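Local coordinates for transcriptional regulator (PDB 5V8C), which probably acts as a LytR-Cps2A-Psr phosphotransferase that mediates glycosylation of a cell wall-anchored surface protein in Actinomyces oris, at residues P12-T22 against R280-P290; E63-L74 against A251-T259. All coordinates share one frame; numbering follows the deposited sequence.

Interaction 1: P12-T22 against R280-P290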
ATOM      1  N   PRO A  12       6.470 -17.541   1.835  1.00 88.41           N
ATOM      2  CA  PRO A  12       7.879 -17.801   2.166  1.00 88.21           C
ATOM      3  C   PRO A  12       8.041 -18.337   3.582  1.00 91.08           C
ATOM      4  O   PRO A  12       7.117 -18.258   4.386  1.00 89.99           O
ATOM      5  CB  PRO A  12       8.545 -16.415   2.032  1.00 89.97           C
ATOM      6  CG  PRO A  12       7.536 -15.529   1.412  1.00 93.83           C
ATOM      7  CD  PRO A  12       6.209 -16.087   1.784  1.00 89.52           C
ATOM      8  N   THR A  13       9.229 -18.862   3.889  1.00 89.80           N
ATOM      9  CA  THR A  13       9.600 -19.374   5.213  1.00 89.97           C
ATOM     10  C   THR A  13      10.678 -18.479   5.826  1.00 95.13           C
ATOM     11  O   THR A  13      11.471 -17.879   5.096  1.00 94.65           O
ATOM     12  CB  THR A  13      10.039 -20.860   5.141  1.00 92.35           C
ATOM     13  OG1 THR A  13      11.112 -21.013   4.200  1.00 92.94           O
ATOM     14  CG2 THR A  13       8.879 -21.805   4.786  1.00 85.52           C
ATOM     15  N   THR A  14      10.684 -18.360   7.156  1.00 93.65           N
ATOM     16  CA  THR A  14      11.680 -17.570   7.878  1.00 94.70           C
ATOM     17  C   THR A  14      12.177 -18.287   9.126  1.00102.60           C
ATOM     18  O   THR A  14      11.479 -19.146   9.673  1.00101.86           O
ATOM     19  CB  THR A  14      11.159 -16.159   8.215  1.00 99.67           C
ATOM     20  OG1 THR A  14      12.263 -15.356   8.623  1.00 95.30           O
ATOM     21  CG2 THR A  14      10.098 -16.155   9.328  1.00 98.06           C
ATOM     22  N   SER A  15      13.372 -17.896   9.591  1.00102.01           N
ATOM     23  CA  SER A  15      13.977 -18.384  10.828  1.00102.77           C
ATOM     24  C   SER A  15      13.874 -17.286  11.897  1.00110.54           C
ATOM     25  O   SER A  15      14.207 -17.517  13.061  1.00111.01           O
ATOM     26  CB  SER A  15      15.432 -18.782  10.592  1.00104.27           C
ATOM     27  OG  SER A  15      16.129 -17.810   9.832  1.00109.39           O
ATOM     28  N   SER A  16      13.376 -16.100  11.496  1.00109.04           N
ATOM     29  CA  SER A  16      13.193 -14.924  12.348  1.00109.23           C
ATOM     30  C   SER A  16      12.117 -15.131  13.424  1.00115.55           C
ATOM     31  O   SER A  16      11.034 -15.645  13.125  1.00115.17           O
ATOM     32  CB  SER A  16      12.836 -13.708  11.495  1.00110.85           C
ATOM     33  OG  SER A  16      12.583 -12.552  12.279  1.00114.33           O
ATOM     34  N   PRO A  17      12.366 -14.654  14.665  1.00113.29           N
ATOM     35  CA  PRO A  17      11.332 -14.759  15.707  1.00112.82           C
ATOM     36  C   PRO A  17      10.389 -13.547  15.730  1.00115.34           C
ATOM     37  O   PRO A  17       9.188 -13.714  15.952  1.00115.47           O
ATOM     38  CB  PRO A  17      12.148 -14.867  17.000  1.00114.86           C
ATOM     39  CG  PRO A  17      13.487 -14.213  16.684  1.00119.71           C
ATOM     40  CD  PRO A  17      13.591 -14.009  15.185  1.00115.23           C
ATOM     41  N   THR A  18      10.938 -12.331  15.499  1.00109.99           N
ATOM     42  CA  THR A  18      10.222 -11.047  15.516  1.00108.55           C
ATOM     43  C   THR A  18       9.215 -10.898  14.369  1.00108.58           C
ATOM     44  O   THR A  18       8.224 -10.185  14.519  1.00106.09           O
ATOM     45  CB  THR A  18      11.211  -9.875  15.531  1.00115.21           C
ATOM     46  OG1 THR A  18      12.510 -10.327  15.927  1.00113.82           O
ATOM     47  CG2 THR A  18      10.744  -8.725  16.417  1.00114.32           C
ATOM     48  N   ALA A  19       9.483 -11.535  13.218  1.00104.22           N
ATOM     49  CA  ALA A  19       8.586 -11.463  12.070  1.00103.66           C
ATOM     50  C   ALA A  19       7.393 -12.380  12.311  1.00106.95           C
ATOM     51  O   ALA A  19       7.499 -13.602  12.162  1.00108.05           O
ATOM     52  CB  ALA A  19       9.318 -11.847  10.790  1.00104.22           C
ATOM     53  N   GLY A  20       6.299 -11.786  12.777  1.00100.53           N
ATOM     54  CA  GLY A  20       5.073 -12.509  13.082  1.00 98.86           C
ATOM     55  C   GLY A  20       4.109 -12.476  11.920  1.00 98.80           C
ATOM     56  O   GLY A  20       4.431 -12.951  10.823  1.00 97.63           O
ATOM     57  N   GLU A  21       2.922 -11.903  12.147  1.00102.54           N
ATOM     58  CA  GLU A  21       1.920 -11.780  11.095  1.00 99.32           C
ATOM     59  C   GLU A  21       2.233 -10.558  10.220  1.00 96.65           C
ATOM     60  O   GLU A  21       2.304  -9.432  10.725  1.00 95.35           O
ATOM     61  CB  GLU A  21       0.511 -11.700  11.693  1.00 99.93           C
ATOM     62  CG  GLU A  21      -0.594 -11.824  10.660  1.00114.02           C
ATOM     63  CD  GLU A  21      -1.974 -12.051  11.245  1.00141.82           C
ATOM     64  OE1 GLU A  21      -2.270 -13.202  11.640  1.00143.40           O
ATOM     65  OE2 GLU A  21      -2.765 -11.082  11.295  1.00133.68           O
ATOM     66  N   THR A  22       2.500 -10.792   8.933  1.00 88.69           N
ATOM     67  CA  THR A  22       2.770  -9.687   8.019  1.00 85.91           C
ATOM     68  C   THR A  22       1.935  -9.852   6.730  1.00 85.59           C
ATOM     69  O   THR A  22       2.092 -10.817   5.973  1.00 85.26           O
ATOM     70  CB  THR A  22       4.279  -9.415   7.819  1.00 94.67           C
ATOM     71  OG1 THR A  22       4.514  -8.810   6.545  1.00 96.34           O
ATOM     72  CG2 THR A  22       5.148 -10.639   8.012  1.00 96.86           C
ATOM     73  N   ARG A 280      14.032  -3.527  12.801  1.00102.36           N
ATOM     74  CA  ARG A 280      13.256  -3.311  14.020  1.00102.97           C
ATOM     75  C   ARG A 280      12.090  -4.313  14.087  1.00106.61           C
ATOM     76  O   ARG A 280      11.882  -4.952  15.123  1.00107.56           O
ATOM     77  CB  ARG A 280      12.711  -1.871  14.070  1.00102.16           C
ATOM     78  CG  ARG A 280      13.757  -0.841  14.464  1.00117.47           C
ATOM     79  CD  ARG A 280      13.171   0.550  14.640  1.00125.03           C
ATOM     80  NE  ARG A 280      14.201   1.515  15.029  1.00132.31           N
ATOM     81  CZ  ARG A 280      14.465   1.865  16.284  1.00145.30           C
ATOM     82  NH1 ARG A 280      13.752   1.363  17.286  1.00129.62           N
ATOM     83  NH2 ARG A 280      15.434   2.732  16.546  1.00132.28           N
ATOM     84  N   TYR A 281      11.391  -4.500  12.946  1.00 99.93           N
ATOM     85  CA  TYR A 281      10.242  -5.395  12.800  1.00 97.80           C
ATOM     86  C   TYR A 281      10.633  -6.841  12.427  1.00103.13           C
ATOM     87  O   TYR A 281       9.782  -7.628  12.021  1.00101.76           O
ATOM     88  CB  TYR A 281       9.227  -4.790  11.807  1.00 95.45           C
ATOM     89  CG  TYR A 281       8.829  -3.371  12.161  1.00 94.43           C
ATOM     90  CD1 TYR A 281       7.943  -3.113  13.205  1.00 95.00           C
ATOM     91  CD2 TYR A 281       9.378  -2.285  11.492  1.00 94.51           C
ATOM     92  CE1 TYR A 281       7.622  -1.808  13.576  1.00 93.06           C
ATOM     93  CE2 TYR A 281       9.060  -0.975  11.850  1.00 94.55           C
ATOM     94  CZ  TYR A 281       8.183  -0.741  12.895  1.00101.29           C
ATOM     95  OH  TYR A 281       7.866   0.549  13.244  1.00102.38           O
ATOM     96  N   GLY A 282      11.907  -7.180  12.605  1.00103.12           N
ATOM     97  CA  GLY A 282      12.436  -8.526  12.383  1.00104.90           C
ATOM     98  C   GLY A 282      12.620  -8.987  10.950  1.00107.52           C
ATOM     99  O   GLY A 282      12.686 -10.195  10.700  1.00107.17           O
ATOM    100  N   TYR A 283      12.734  -8.043  10.002  1.00103.37           N
ATOM    101  CA  TYR A 283      12.933  -8.377   8.593  1.00104.14           C
ATOM    102  C   TYR A 283      14.398  -8.256   8.210  1.00111.48           C
ATOM    103  O   TYR A 283      15.005  -7.205   8.429  1.00112.68           O
ATOM    104  CB  TYR A 283      12.097  -7.468   7.675  1.00103.44           C
ATOM    105  CG  TYR A 283      10.620  -7.396   7.999  1.00104.17           C
ATOM    106  CD1 TYR A 283       9.868  -8.554   8.184  1.00106.55           C
ATOM    107  CD2 TYR A 283       9.952  -6.179   8.019  1.00102.96           C
ATOM    108  CE1 TYR A 283       8.499  -8.497   8.430  1.00105.99           C
ATOM    109  CE2 TYR A 283       8.583  -6.109   8.260  1.00102.54           C
ATOM    110  CZ  TYR A 283       7.858  -7.270   8.463  1.00110.23           C
ATOM    111  OH  TYR A 283       6.508  -7.196   8.712  1.00106.15           O
ATOM    112  N   SER A 284      14.963  -9.323   7.623  1.00108.56           N
ATOM    113  CA  SER A 284      16.345  -9.351   7.152  1.00110.50           C
ATOM    114  C   SER A 284      16.463 -10.372   6.015  1.00115.55           C
ATOM    115  O   SER A 284      15.954 -11.488   6.165  1.00116.41           O
ATOM    116  CB  SER A 284      17.296  -9.701   8.293  1.00116.28           C
ATOM    117  OG  SER A 284      18.650  -9.609   7.880  1.00125.15           O
ATOM    118  N   PRO A 285      17.079 -10.016   4.856  1.00110.73           N
ATOM    119  CA  PRO A 285      17.174 -10.986   3.749  1.00111.52           C
ATOM    120  C   PRO A 285      17.822 -12.318   4.126  1.00119.72           C
ATOM    121  O   PRO A 285      17.338 -13.366   3.700  1.00119.92           O
ATOM    122  CB  PRO A 285      17.971 -10.235   2.670  1.00112.85           C
ATOM    123  CG  PRO A 285      18.629  -9.116   3.377  1.00116.93           C
ATOM    124  CD  PRO A 285      17.723  -8.737   4.502  1.00110.93           C
ATOM    125  N   LYS A 286      18.872 -12.276   4.974  1.00119.09           N
ATOM    126  CA  LYS A 286      19.620 -13.449   5.438  1.00122.28           C
ATOM    127  C   LYS A 286      18.755 -14.496   6.134  1.00124.64           C
ATOM    128  O   LYS A 286      19.074 -15.681   6.065  1.00126.58           O
ATOM    129  CB  LYS A 286      20.773 -13.026   6.363  1.00127.21           C
ATOM    130  N   THR A 287      17.658 -14.071   6.779  1.00118.27           N
ATOM    131  CA  THR A 287      16.783 -14.968   7.535  1.00117.79           C
ATOM    132  C   THR A 287      15.454 -15.314   6.814  1.00119.59           C
ATOM    133  O   THR A 287      14.592 -15.958   7.412  1.00119.79           O
ATOM    134  CB  THR A 287      16.543 -14.396   8.948  1.00122.42           C
ATOM    135  OG1 THR A 287      15.838 -13.156   8.851  1.00116.46           O
ATOM    136  CG2 THR A 287      17.838 -14.208   9.738  1.00121.21           C
ATOM    137  N   CYS A 288      15.304 -14.938   5.534  1.00113.82           N
ATOM    138  CA  CYS A 288      14.075 -15.216   4.784  1.00111.46           C
ATOM    139  C   CYS A 288      14.335 -16.129   3.577  1.00115.56           C
ATOM    140  O   CYS A 288      15.357 -15.983   2.915  1.00115.97           O
ATOM    141  CB  CYS A 288      13.394 -13.911   4.373  1.00108.75           C
ATOM    142  SG  CYS A 288      11.743 -14.121   3.655  1.00110.32           S
ATOM    143  N   ARG A 289      13.398 -17.050   3.273  1.00112.54           N
ATOM    144  CA  ARG A 289      13.545 -17.992   2.155  1.00113.98           C
ATOM    145  C   ARG A 289      12.214 -18.299   1.430  1.00115.35           C
ATOM    146  O   ARG A 289      11.268 -18.785   2.054  1.00112.95           O
ATOM    147  CB  ARG A 289      14.220 -19.290   2.633  1.00116.69           C
ATOM    148  CG  ARG A 289      14.479 -20.331   1.548  1.00129.08           C
ATOM    149  CD  ARG A 289      14.614 -21.705   2.179  1.00138.52           C
ATOM    150  NE  ARG A 289      14.930 -22.761   1.216  1.00145.29           N
ATOM    151  CZ  ARG A 289      14.023 -23.523   0.614  1.00156.19           C
ATOM    152  NH1 ARG A 289      14.402 -24.478  -0.224  1.00148.30           N
ATOM    153  NH2 ARG A 289      12.729 -23.331   0.840  1.00136.21           N
ATOM    154  N   PRO A 290      12.144 -18.079   0.096  1.00111.57           N
ATOM    155  CA  PRO A 290      10.915 -18.433  -0.638  1.00109.82           C
ATOM    156  C   PRO A 290      10.845 -19.928  -0.994  1.00114.98           C
ATOM    157  O   PRO A 290      11.831 -20.637  -0.804  1.00117.84           O
ATOM    158  CB  PRO A 290      10.992 -17.546  -1.885  1.00110.36           C
ATOM    159  CG  PRO A 290      12.449 -17.311  -2.107  1.00116.65           C
ATOM    160  CD  PRO A 290      13.173 -17.508  -0.802  1.00113.64           C
TER
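Thr13 and Arg289 form an antiparallel hydrogen-bonded pair: Thr13 N donates to Arg289 O at 2.7 Å, and Arg289 N returns a bond to Thr13 O at 2.8 Å. The hydroxyl of Thr13, OG1, adds a second, longer bond to Arg289 O from a donor position tilted out of the carbonyl plane. Thr287 O likewise serves two donors. Thr14 OG1 reaches Thr287 O at 2.7 Å from well above the carbonyl plane, while Ser15 N approaches the same oxygen within that plane at 3.2 Å. With its hydroxyl anti to the backbone N (chi1 -166°), Thr14 can also accept from Ser16 N, which closes an ST turn. Farther along, Ser16 OG meets a lone pair of Gly282 O at 2.8 Å. Gly282, at positive phi, is the C-prime residue of the Schellman motif that ends helix 272-280, and its bare CA lets Thr18 CB settle against it at 3.6 Å. Packing follows: Tyr283 brings its hydroxyl end up to Thr22 from the opposite direction, with Thr22 CG2 at the ring edge and Ala19 CB near CE1. The two-stranded ribbon 13-14/288-289 lies beside helix 94-105, to which Cys288 is tied by its disulfide with Cys102, and Pro12 and Pro290 rest on the same helix. At the other end, Tyr283 packs on Leu57 and Arg59 of strand 52-60.

Interaction 2: E63-L74 against A251-T259. With PO4 (phosphate ion), chain C.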
ATOM      1  N   GLU A  63       1.959  -4.231  20.483  1.00112.29           N
ATOM      2  CA  GLU A  63       2.210  -2.799  20.693  1.00111.71           C
ATOM      3  C   GLU A  63       1.061  -2.002  20.062  1.00111.77           C
ATOM      4  O   GLU A  63       0.585  -1.029  20.648  1.00111.92           O
ATOM      5  CB  GLU A  63       3.554  -2.359  20.066  1.00113.39           C
ATOM      6  CG  GLU A  63       4.784  -3.107  20.568  1.00128.43           C
ATOM      7  CD  GLU A  63       5.376  -2.686  21.902  1.00149.67           C
ATOM      8  OE1 GLU A  63       4.751  -1.868  22.616  1.00145.31           O
ATOM      9  OE2 GLU A  63       6.472  -3.189  22.239  1.00140.92           O
ATOM     10  N   GLY A  64       0.621  -2.455  18.886  1.00104.32           N
ATOM     11  CA  GLY A  64      -0.448  -1.847  18.102  1.00100.49           C
ATOM     12  C   GLY A  64      -0.473  -2.350  16.674  1.00 97.71           C
ATOM     13  O   GLY A  64      -0.472  -3.559  16.444  1.00 98.40           O
ATOM     14  N   VAL A  65      -0.526  -1.435  15.705  1.00 88.93           N
ATOM     15  CA  VAL A  65      -0.535  -1.758  14.273  1.00 86.02           C
ATOM     16  C   VAL A  65       0.343  -0.745  13.542  1.00 86.35           C
ATOM     17  O   VAL A  65       0.167   0.457  13.722  1.00 85.63           O
ATOM     18  CB  VAL A  65      -1.971  -1.836  13.659  1.00 87.95           C
ATOM     19  CG1 VAL A  65      -1.936  -1.832  12.126  1.00 85.70           C
ATOM     20  CG2 VAL A  65      -2.736  -3.056  14.172  1.00 88.19           C
ATOM     21  N   THR A  66       1.294  -1.240  12.735  1.00 80.15           N
ATOM     22  CA  THR A  66       2.189  -0.419  11.934  1.00 78.69           C
ATOM     23  C   THR A  66       2.027  -0.770  10.465  1.00 80.24           C
ATOM     24  O   THR A  66       1.946  -1.945  10.105  1.00 80.22           O
ATOM     25  CB  THR A  66       3.644  -0.535  12.440  1.00 90.32           C
ATOM     26  OG1 THR A  66       3.735   0.093  13.717  1.00 95.07           O
ATOM     27  CG2 THR A  66       4.658   0.126  11.511  1.00 86.94           C
ATOM     28  N   ILE A  67       1.942   0.252   9.625  1.00 75.34           N
ATOM     29  CA  ILE A  67       1.845   0.093   8.183  1.00 74.66           C
ATOM     30  C   ILE A  67       3.085   0.734   7.571  1.00 77.13           C
ATOM     31  O   ILE A  67       3.380   1.898   7.845  1.00 76.30           O
ATOM     32  CB  ILE A  67       0.519   0.683   7.640  1.00 77.21           C
ATOM     33  CG1 ILE A  67      -0.681  -0.155   8.121  1.00 77.88           C
ATOM     34  CG2 ILE A  67       0.536   0.812   6.111  1.00 77.53           C
ATOM     35  CD1 ILE A  67      -1.995   0.567   8.083  1.00 86.39           C
ATOM     36  N   ILE A  68       3.858  -0.064   6.830  1.00 73.35           N
ATOM     37  CA  ILE A  68       5.078   0.382   6.160  1.00 73.18           C
ATOM     38  C   ILE A  68       4.806   0.453   4.674  1.00 76.28           C
ATOM     39  O   ILE A  68       4.505  -0.565   4.046  1.00 75.87           O
ATOM     40  CB  ILE A  68       6.338  -0.456   6.531  1.00 77.11           C
ATOM     41  CG1 ILE A  68       6.662  -0.287   8.032  1.00 77.50           C
ATOM     42  CG2 ILE A  68       7.545  -0.037   5.678  1.00 78.00           C
ATOM     43  CD1 ILE A  68       7.276  -1.438   8.686  1.00 79.73           C
ATOM     44  N   ASN A  69       4.794   1.680   4.144  1.00 72.55           N
ATOM     45  CA  ASN A  69       4.510   1.923   2.737  1.00 71.63           C
ATOM     46  C   ASN A  69       5.820   1.788   1.968  1.00 76.63           C
ATOM     47  O   ASN A  69       6.786   2.494   2.262  1.00 77.61           O
ATOM     48  CB  ASN A  69       3.845   3.303   2.564  1.00 72.07           C
ATOM     49  CG  ASN A  69       3.471   3.689   1.146  1.00 99.96           C
ATOM     50  OD1 ASN A  69       3.088   2.857   0.315  1.00 91.95           O
ATOM     51  ND2 ASN A  69       3.516   4.983   0.860  1.00 91.51           N
ATOM     52  N   LEU A  70       5.897   0.779   1.094  1.00 74.27           N
ATOM     53  CA  LEU A  70       7.104   0.504   0.316  1.00 75.94           C
ATOM     54  C   LEU A  70       7.032   1.211  -1.034  1.00 78.42           C
ATOM     55  O   LEU A  70       6.118   0.926  -1.813  1.00 76.85           O
ATOM     56  CB  LEU A  70       7.300  -1.004   0.125  1.00 77.74           C
ATOM     57  CG  LEU A  70       7.490  -1.844   1.392  1.00 85.31           C
ATOM     58  CD1 LEU A  70       7.432  -3.330   1.072  1.00 87.51           C
ATOM     59  CD2 LEU A  70       8.794  -1.509   2.100  1.00 87.40           C
ATOM     60  N   PRO A  71       7.957   2.160  -1.319  1.00 75.29           N
ATOM     61  CA  PRO A  71       7.905   2.882  -2.605  1.00 74.35           C
ATOM     62  C   PRO A  71       8.050   1.958  -3.820  1.00 80.01           C
ATOM     63  O   PRO A  71       8.931   1.103  -3.835  1.00 80.75           O
ATOM     64  CB  PRO A  71       9.051   3.891  -2.491  1.00 76.04           C
ATOM     65  CG  PRO A  71       9.968   3.324  -1.483  1.00 81.66           C
ATOM     66  CD  PRO A  71       9.098   2.612  -0.499  1.00 77.57           C
ATOM     67  N   ARG A  72       7.142   2.096  -4.805  1.00 76.22           N
ATOM     68  CA  ARG A  72       7.066   1.256  -6.009  1.00 77.63           C
ATOM     69  C   ARG A  72       8.331   1.288  -6.888  1.00 84.29           C
ATOM     70  O   ARG A  72       8.663   0.291  -7.532  1.00 84.02           O
ATOM     71  CB  ARG A  72       5.812   1.612  -6.837  1.00 76.78           C
ATOM     72  CG  ARG A  72       5.822   3.036  -7.424  1.00 80.67           C
ATOM     73  CD  ARG A  72       4.607   3.378  -8.282  1.00 85.72           C
ATOM     74  NE  ARG A  72       4.454   2.495  -9.444  1.00102.87           N
ATOM     75  CZ  ARG A  72       5.132   2.618 -10.582  1.00121.44           C
ATOM     76  NH1 ARG A  72       6.050   3.567 -10.716  1.00109.66           N
ATOM     77  NH2 ARG A  72       4.905   1.786 -11.590  1.00111.39           N
ATOM     78  N   ASP A  73       9.018   2.440  -6.918  1.00 82.05           N
ATOM     79  CA  ASP A  73      10.222   2.663  -7.722  1.00 82.88           C
ATOM     80  C   ASP A  73      11.469   2.073  -7.070  1.00 85.29           C
ATOM     81  O   ASP A  73      12.502   1.979  -7.722  1.00 84.41           O
ATOM     82  CB  ASP A  73      10.404   4.161  -8.041  1.00 84.78           C
ATOM     83  CG  ASP A  73      10.223   5.102  -6.855  1.00103.38           C
ATOM     84  OD1 ASP A  73       9.094   5.164  -6.308  1.00104.00           O
ATOM     85  OD2 ASP A  73      11.191   5.828  -6.517  1.00111.86           O
ATOM     86  N   LEU A  74      11.359   1.622  -5.804  1.00 81.89           N
ATOM     87  CA  LEU A  74      12.473   1.019  -5.067  1.00 82.30           C
ATOM     88  C   LEU A  74      12.962  -0.277  -5.743  1.00 85.58           C
ATOM     89  O   LEU A  74      12.168  -1.169  -6.019  1.00 85.25           O
ATOM     90  CB  LEU A  74      12.060   0.771  -3.604  1.00 81.55           C
ATOM     91  CG  LEU A  74      13.020  -0.022  -2.717  1.00 87.75           C
ATOM     92  CD1 LEU A  74      14.092   0.880  -2.103  1.00 88.65           C
ATOM     93  CD2 LEU A  74      12.261  -0.779  -1.649  1.00 87.46           C
ATOM     94  N   ALA A 251      -2.343   3.490  18.877  1.00 91.43           N
ATOM     95  CA  ALA A 251      -1.199   2.682  18.480  1.00 90.04           C
ATOM     96  C   ALA A 251      -1.305   2.241  17.014  1.00 88.36           C
ATOM     97  O   ALA A 251      -1.018   1.093  16.684  1.00 86.02           O
ATOM     98  CB  ALA A 251      -1.084   1.483  19.402  1.00 92.25           C
ATOM     99  N   THR A 252      -1.734   3.161  16.140  1.00 83.70           N
ATOM    100  CA  THR A 252      -1.861   2.928  14.699  1.00 81.95           C
ATOM    101  C   THR A 252      -0.931   3.901  13.979  1.00 85.51           C
ATOM    102  O   THR A 252      -1.054   5.108  14.167  1.00 87.40           O
ATOM    103  CB  THR A 252      -3.334   3.009  14.289  1.00 87.62           C
ATOM    104  OG1 THR A 252      -3.931   1.735  14.540  1.00 90.89           O
ATOM    105  CG2 THR A 252      -3.523   3.392  12.838  1.00 80.79           C
ATOM    106  N   THR A 253       0.063   3.383  13.249  1.00 79.52           N
ATOM    107  CA  THR A 253       1.076   4.241  12.644  1.00 78.53           C
ATOM    108  C   THR A 253       1.361   3.873  11.212  1.00 80.20           C
ATOM    109  O   THR A 253       1.396   2.692  10.880  1.00 78.91           O
ATOM    110  CB  THR A 253       2.382   4.240  13.487  1.00 86.72           C
ATOM    111  OG1 THR A 253       3.035   2.981  13.360  1.00 88.46           O
ATOM    112  CG2 THR A 253       2.148   4.564  14.968  1.00 81.14           C
ATOM    113  N   ILE A 254       1.589   4.893  10.364  1.00 76.24           N
ATOM    114  CA  ILE A 254       1.927   4.721   8.950  1.00 74.06           C
ATOM    115  C   ILE A 254       3.260   5.388   8.679  1.00 78.03           C
ATOM    116  O   ILE A 254       3.411   6.592   8.894  1.00 77.17           O
ATOM    117  CB  ILE A 254       0.820   5.225   7.982  1.00 74.34           C
ATOM    118  CG1 ILE A 254      -0.457   4.394   8.135  1.00 74.60           C
ATOM    119  CG2 ILE A 254       1.318   5.197   6.530  1.00 70.15           C
ATOM    120  CD1 ILE A 254      -1.723   5.166   7.958  1.00 80.12           C
ATOM    121  N   ILE A 255       4.215   4.603   8.188  1.00 75.54           N
ATOM    122  CA  ILE A 255       5.552   5.093   7.893  1.00 76.38           C
ATOM    123  C   ILE A 255       5.984   4.695   6.487  1.00 82.00           C
ATOM    124  O   ILE A 255       5.674   3.601   6.011  1.00 79.38           O
ATOM    125  CB  ILE A 255       6.604   4.734   8.995  1.00 80.83           C
ATOM    126  CG1 ILE A 255       8.025   4.565   8.412  1.00 83.00           C
ATOM    127  CG2 ILE A 255       6.193   3.515   9.843  1.00 80.75           C
ATOM    128  CD1 ILE A 255       9.214   4.948   9.369  1.00 98.28           C
ATOM    129  N   ASP A 256       6.631   5.648   5.803  1.00 82.34           N
ATOM    130  CA  ASP A 256       7.252   5.472   4.503  1.00 82.25           C
ATOM    131  C   ASP A 256       8.668   4.981   4.719  1.00 88.24           C
ATOM    132  O   ASP A 256       9.364   5.472   5.612  1.00 90.02           O
ATOM    133  CB  ASP A 256       7.256   6.790   3.737  1.00 83.76           C
ATOM    134  CG  ASP A 256       5.903   7.090   3.131  1.00104.07           C
ATOM    135  OD1 ASP A 256       5.062   7.698   3.832  1.00108.10           O
ATOM    136  OD2 ASP A 256       5.644   6.626   1.992  1.00107.09           O
ATOM    137  N   LEU A 257       9.065   3.953   3.953  1.00 84.43           N
ATOM    138  CA  LEU A 257      10.401   3.366   3.989  1.00 85.43           C
ATOM    139  C   LEU A 257      11.430   4.489   3.744  1.00 89.82           C
ATOM    140  O   LEU A 257      11.340   5.185   2.727  1.00 88.25           O
ATOM    141  CB  LEU A 257      10.480   2.305   2.877  1.00 85.39           C
ATOM    142  CG  LEU A 257      11.249   0.994   3.102  1.00 90.58           C
ATOM    143  CD1 LEU A 257      12.398   0.867   2.139  1.00 90.97           C
ATOM    144  CD2 LEU A 257      11.641   0.768   4.547  1.00 93.32           C
ATOM    145  N   PRO A 258      12.332   4.772   4.700  1.00 89.08           N
ATOM    146  CA  PRO A 258      13.272   5.891   4.499  1.00 91.22           C
ATOM    147  C   PRO A 258      14.401   5.625   3.498  1.00101.60           C
ATOM    148  O   PRO A 258      15.483   5.176   3.880  1.00104.90           O
ATOM    149  CB  PRO A 258      13.790   6.183   5.912  1.00 93.90           C
ATOM    150  CG  PRO A 258      13.634   4.909   6.646  1.00 98.68           C
ATOM    151  CD  PRO A 258      12.554   4.095   5.992  1.00 92.36           C
ATOM    152  N   THR A 259      14.164   5.929   2.216  1.00 99.67           N
ATOM    153  CA  THR A 259      15.192   5.767   1.180  1.00102.30           C
ATOM    154  C   THR A 259      16.011   7.052   1.057  1.00110.35           C
ATOM    155  O   THR A 259      15.538   8.119   1.447  1.00110.33           O
ATOM    156  CB  THR A 259      14.567   5.359  -0.163  1.00110.25           C
ATOM    157  OG1 THR A 259      13.773   6.432  -0.676  1.00109.39           O
ATOM    158  CG2 THR A 259      13.737   4.085  -0.062  1.00107.44           C
TER
HETATM  159  P   PO4 C 402       6.372   3.978 -15.115  1.00188.50           P
HETATM  160  O1  PO4 C 402       6.850   3.706 -16.618  1.00188.45           O
HETATM  161  O2  PO4 C 402       7.556   3.581 -14.115  1.00188.51           O
HETATM  162  O3  PO4 C 402       5.088   3.076 -14.795  1.00188.35           O
HETATM  163  O4  PO4 C 402       6.011   5.478 -14.941  1.00188.27           O
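Ile67 and Ile254 lie side by side and point the same way, with Ile67 CB 3.9 Å from Ile254 CG1; each has CG1 anti to its carbonyl carbon, which keeps the two branched chains in step. On the same face Asn69 and Asp256 also run alongside one another. Asn69 ND2 donates to the syn side of Asp256 OD2 at 2.9 Å, from out of the carboxylate plane, but the bond is bent (136° at the hydrogen) and the amide and carboxylate planes stand 70° apart. Thr193 is a second partner of ND2. These residues belong to parallel strands 65-70 and 252-256, the latter an outermost strand of the mixed central sheet, and backbone bonds run from Val65 N to Ala251 O through to Leu257 N to Asn69 O. Helices 182-208 and 233-248 pack on the face bearing Val65, Ile67 and Asn69. On the other face Thr66 and Thr253 cross obliquely, their OG1 atoms 3.0 Å apart. Beyond Asp256, Leu257 becomes the hub: Leu70 CD2 approaches its CG at 3.6 Å, and Pro71 and Leu74 cross it at about right angles, Pro71 CD lying 3.7 Å from Leu257 CB. Within the type I turn of Pro71 to Leu74, Arg72 NH2 makes a weak hydrogen bond to phosphate O3.

How the interactions relate
Interaction 1 is a surface contact whose centre is about 19 Å from the centre of the chain, whereas the centre of interaction 2 is about 9 Å from it and the contact is partly buried. Both rest on paired strands, yet the 12-22/280-290 pair is a short antiparallel ribbon reinforced by hydroxyls bonding to backbone carbonyls, while 63-74/251-259 is a longer parallel ladder whose side chains mix aliphatic pairs with polar ones. Along the chain, interaction 2 is nested within the loop that interaction 1 closes. They meet directly at Tyr281, whose ring atom CD2 packs on Ile68 CD1 at 3.6 Å and whose OH lies near Thr66 CG2. Strand 52-60 borders both, contacting Tyr283 in one and Ile68 in the other.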